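Local coordinates for ancestral D-type dye decolorizing peroxidase (Geotrichum candidum, PDB 7ANV), which probably uses its haem to reduce hydrogen peroxide while oxidising dyes and related substrates, as dye-decolorizing peroxidases do, at residues A[333-338]-A[452-457]. Numbering follows the deposited sequence.
Sequences SQTRCP and NNQANE. With SO4 (sulfate ion), chain I.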
ATOM      1  N   SER A 333      20.888 -14.695 -13.064  1.00 24.10           N
ATOM      2  CA  SER A 333      20.086 -14.922 -11.840  1.00 23.71           C
ATOM      3  C   SER A 333      18.631 -14.423 -11.950  1.00 22.10           C
ATOM      4  O   SER A 333      17.927 -14.549 -10.946  1.00 21.94           O
ATOM      5  CB  SER A 333      20.725 -14.329 -10.624  1.00 24.29           C
ATOM      6  OG  SER A 333      20.929 -12.955 -10.832  1.00 23.08           O
ATOM      7  N   GLN A 334      18.183 -13.905 -13.097  1.00 20.33           N
ATOM      8  CA  GLN A 334      16.769 -13.454 -13.278  1.00 19.82           C
ATOM      9  C   GLN A 334      15.961 -14.555 -13.976  1.00 19.87           C
ATOM     10  O   GLN A 334      14.837 -14.278 -14.428  1.00 18.78           O
ATOM     11  CB  GLN A 334      16.744 -12.145 -14.062  1.00 19.33           C
ATOM     12  CG  GLN A 334      17.479 -11.025 -13.350  1.00 20.00           C
ATOM     13  CD  GLN A 334      17.244  -9.701 -14.027  1.00 19.69           C
ATOM     14  OE1 GLN A 334      16.220  -9.054 -13.819  1.00 21.47           O
ATOM     15  NE2 GLN A 334      18.175  -9.297 -14.887  1.00 20.22           N
ATOM     16  N   THR A 335      16.435 -15.805 -13.969  1.00 19.09           N
ATOM     17  CA  THR A 335      15.726 -16.908 -14.653  1.00 20.29           C
ATOM     18  C   THR A 335      14.293 -17.028 -14.125  1.00 19.95           C
ATOM     19  O   THR A 335      13.347 -17.189 -14.935  1.00 20.58           O
ATOM     20  CB  THR A 335      16.479 -18.225 -14.470  1.00 20.78           C
ATOM     21  OG1 THR A 335      17.742 -18.081 -15.130  1.00 21.87           O
ATOM     22  CG2 THR A 335      15.707 -19.425 -14.976  1.00 22.04           C
ATOM     23  N   ARG A 336      14.101 -16.974 -12.802  1.00 19.54           N
ATOM     24  CA  ARG A 336      12.772 -17.269 -12.201  1.00 20.15           C
ATOM     25  C   ARG A 336      11.995 -15.986 -11.943  1.00 19.91           C
ATOM     26  O   ARG A 336      10.780 -15.997 -12.111  1.00 19.81           O
ATOM     27  CB  ARG A 336      12.929 -18.071 -10.910  1.00 20.41           C
ATOM     28  CG  ARG A 336      13.778 -19.317 -11.102  1.00 22.41           C
ATOM     29  CD  ARG A 336      13.997 -20.075  -9.803  1.00 23.84           C
ATOM     30  NE  ARG A 336      12.774 -20.722  -9.383  1.00 24.59           N
ATOM     31  CZ  ARG A 336      12.401 -21.943  -9.780  1.00 25.64           C
ATOM     32  NH1 ARG A 336      13.069 -22.621 -10.701  1.00 26.37           N
ATOM     33  NH2 ARG A 336      11.295 -22.472  -9.302  1.00 26.48           N
ATOM     34  N   CYS A 337      12.664 -14.912 -11.530  1.00 19.44           N
ATOM     35  CA  CYS A 337      11.994 -13.622 -11.251  1.00 18.96           C
ATOM     36  C   CYS A 337      12.935 -12.495 -11.614  1.00 18.25           C
ATOM     37  O   CYS A 337      14.053 -12.410 -11.101  1.00 18.79           O
ATOM     38  CB  CYS A 337      11.655 -13.533  -9.777  1.00 18.72           C
ATOM     39  SG  CYS A 337      10.674 -12.088  -9.337  1.00 19.28           S
ATOM     40  N   PRO A 338      12.500 -11.565 -12.476  1.00 17.84           N
ATOM     41  CA  PRO A 338      13.327 -10.393 -12.756  1.00 17.40           C
ATOM     42  C   PRO A 338      13.606  -9.625 -11.457  1.00 17.27           C
ATOM     43  O   PRO A 338      12.751  -9.557 -10.580  1.00 17.13           O
ATOM     44  CB  PRO A 338      12.484  -9.582 -13.731  1.00 18.28           C
ATOM     45  CG  PRO A 338      11.575 -10.622 -14.342  1.00 18.18           C
ATOM     46  CD  PRO A 338      11.239 -11.585 -13.233  1.00 17.92           C
ATOM     47  N   ASN A 452      15.466 -16.261 -21.071  1.00 22.02           N
ATOM     48  CA  ASN A 452      16.560 -16.866 -21.884  1.00 23.62           C
ATOM     49  C   ASN A 452      17.379 -15.767 -22.547  1.00 24.59           C
ATOM     50  O   ASN A 452      18.382 -16.138 -23.246  1.00 24.90           O
ATOM     51  CB  ASN A 452      16.031 -17.901 -22.873  1.00 24.49           C
ATOM     52  CG  ASN A 452      15.335 -19.027 -22.142  1.00 25.22           C
ATOM     53  OD1 ASN A 452      14.127 -18.981 -21.926  1.00 25.57           O
ATOM     54  ND2 ASN A 452      16.111 -20.012 -21.689  1.00 24.63           N
ATOM     55  N   ASN A 453      17.025 -14.483 -22.341  1.00 23.58           N
ATOM     56  CA  ASN A 453      17.819 -13.347 -22.893  1.00 25.33           C
ATOM     57  C   ASN A 453      17.737 -12.195 -21.908  1.00 22.93           C
ATOM     58  O   ASN A 453      17.160 -11.189 -22.226  1.00 23.77           O
ATOM     59  CB  ASN A 453      17.362 -12.879 -24.269  1.00 27.30           C
ATOM     60  CG  ASN A 453      17.492 -13.959 -25.318  1.00 30.22           C
ATOM     61  OD1 ASN A 453      18.598 -14.262 -25.769  1.00 33.42           O
ATOM     62  ND2 ASN A 453      16.370 -14.539 -25.710  1.00 32.33           N
ATOM     63  N   GLN A 454      18.296 -12.402 -20.723  1.00 22.39           N
ATOM     64  CA  GLN A 454      18.038 -11.534 -19.561  1.00 21.77           C
ATOM     65  C   GLN A 454      18.681 -10.161 -19.769  1.00 22.26           C
ATOM     66  O   GLN A 454      18.265  -9.253 -19.087  1.00 22.54           O
ATOM     67  CB  GLN A 454      18.553 -12.187 -18.286  1.00 20.69           C
ATOM     68  CG  GLN A 454      17.716 -13.403 -17.897  1.00 21.03           C
ATOM     69  CD  GLN A 454      18.322 -14.198 -16.775  1.00 21.35           C
ATOM     70  OE1 GLN A 454      19.020 -13.668 -15.910  1.00 20.65           O
ATOM     71  NE2 GLN A 454      18.080 -15.493 -16.815  1.00 21.64           N
ATOM     72  N   ALA A 455      19.686 -10.003 -20.630  1.00 22.58           N
ATOM     73  CA  ALA A 455      20.284  -8.668 -20.878  1.00 24.51           C
ATOM     74  C   ALA A 455      19.355  -7.767 -21.715  1.00 25.70           C
ATOM     75  O   ALA A 455      19.564  -6.523 -21.678  1.00 27.04           O
ATOM     76  CB  ALA A 455      21.630  -8.789 -21.524  1.00 24.57           C
ATOM     77  N   ASN A 456      18.411  -8.334 -22.459  1.00 24.92           N
ATOM     78  CA  ASN A 456      17.495  -7.556 -23.337  1.00 26.87           C
ATOM     79  C   ASN A 456      16.605  -6.618 -22.511  1.00 27.94           C
ATOM     80  O   ASN A 456      15.917  -7.058 -21.548  1.00 27.32           O
ATOM     81  CB  ASN A 456      16.706  -8.476 -24.265  1.00 28.45           C
ATOM     82  CG  ASN A 456      17.595  -9.109 -25.322  1.00 31.85           C
ATOM     83  OD1 ASN A 456      18.745  -8.683 -25.515  1.00 35.06           O
ATOM     84  ND2 ASN A 456      17.101 -10.149 -25.986  1.00 34.44           N
ATOM     85  N   GLU A 457      16.598  -5.346 -22.903  1.00 29.50           N
ATOM     86  CA  GLU A 457      15.841  -4.272 -22.222  1.00 31.12           C
ATOM     87  C   GLU A 457      14.442  -4.227 -22.820  1.00 31.82           C
ATOM     88  O   GLU A 457      14.279  -4.321 -24.056  1.00 33.44           O
ATOM     89  CB  GLU A 457      16.457  -2.893 -22.459  1.00 34.59           C
ATOM     90  CG  GLU A 457      17.831  -2.676 -21.850  1.00 37.19           C
ATOM     91  CD  GLU A 457      17.823  -2.658 -20.347  1.00 39.77           C
ATOM     92  OE1 GLU A 457      16.725  -2.524 -19.795  1.00 44.45           O
ATOM     93  OE2 GLU A 457      18.895  -2.823 -19.724  1.00 42.40           O
TER
HETATM   94  S   SO4 I 608      21.802 -12.709 -22.550  1.00 49.80           S
HETATM   95  O1  SO4 I 608      22.718 -12.445 -23.636  1.00 52.27           O
HETATM   96  O2  SO4 I 608      21.400 -14.108 -22.589  1.00 43.04           O
HETATM   97  O3  SO4 I 608      20.643 -11.852 -22.692  1.00 38.77           O
HETATM   98  O4  SO4 I 608      22.451 -12.429 -21.293  1.00 50.09           O
HETATM   99  O   HOH W   1      20.366 -11.233 -15.355  1.00 20.96           O
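With CG anti to its own carbonyl carbon (chi1 -70°) and the chain extended beyond it, Gln454 carries its terminal amide across to the backbone of Gln334 and Thr335. There Gln454 OE1 accepts a hydrogen bond from Gln334 N at 2.9 Å, the donor standing about 49° above the carbonyl plane. Gln454 OE1 takes a second bond, 2.8 Å long, from a water that in turn accepts from Gln334 NE2; the two side-chain amides are thus bridged although their planes lie nearly perpendicular. Gln334 CB rests 3.3 Å from Gln454 OE1. Glutamine suits position 334 too, its NH2 reaching the water while its oxygen accepts from Phe339 N. Gln454 NE2 donates to the carbonyl oxygens of Asp332 and Pro451, beside Thr335, whose small hydroxyl suits a bond to Asp332 O. At Gln454 one flat group offers both acceptor and donor; a leucine here would probably leave Gln334 N and the bridging water without their acceptor. Gln454 itself sits in a type I turn, Asn453 to Asn456, whose Ala455 N donates to O3 of a sulfate, probably from the crystallisation liquor. Uncharged amide chemistry and one shared water thus join the loop between helices 309-312 and 342-346 to that between strands 445-446 and 458-459.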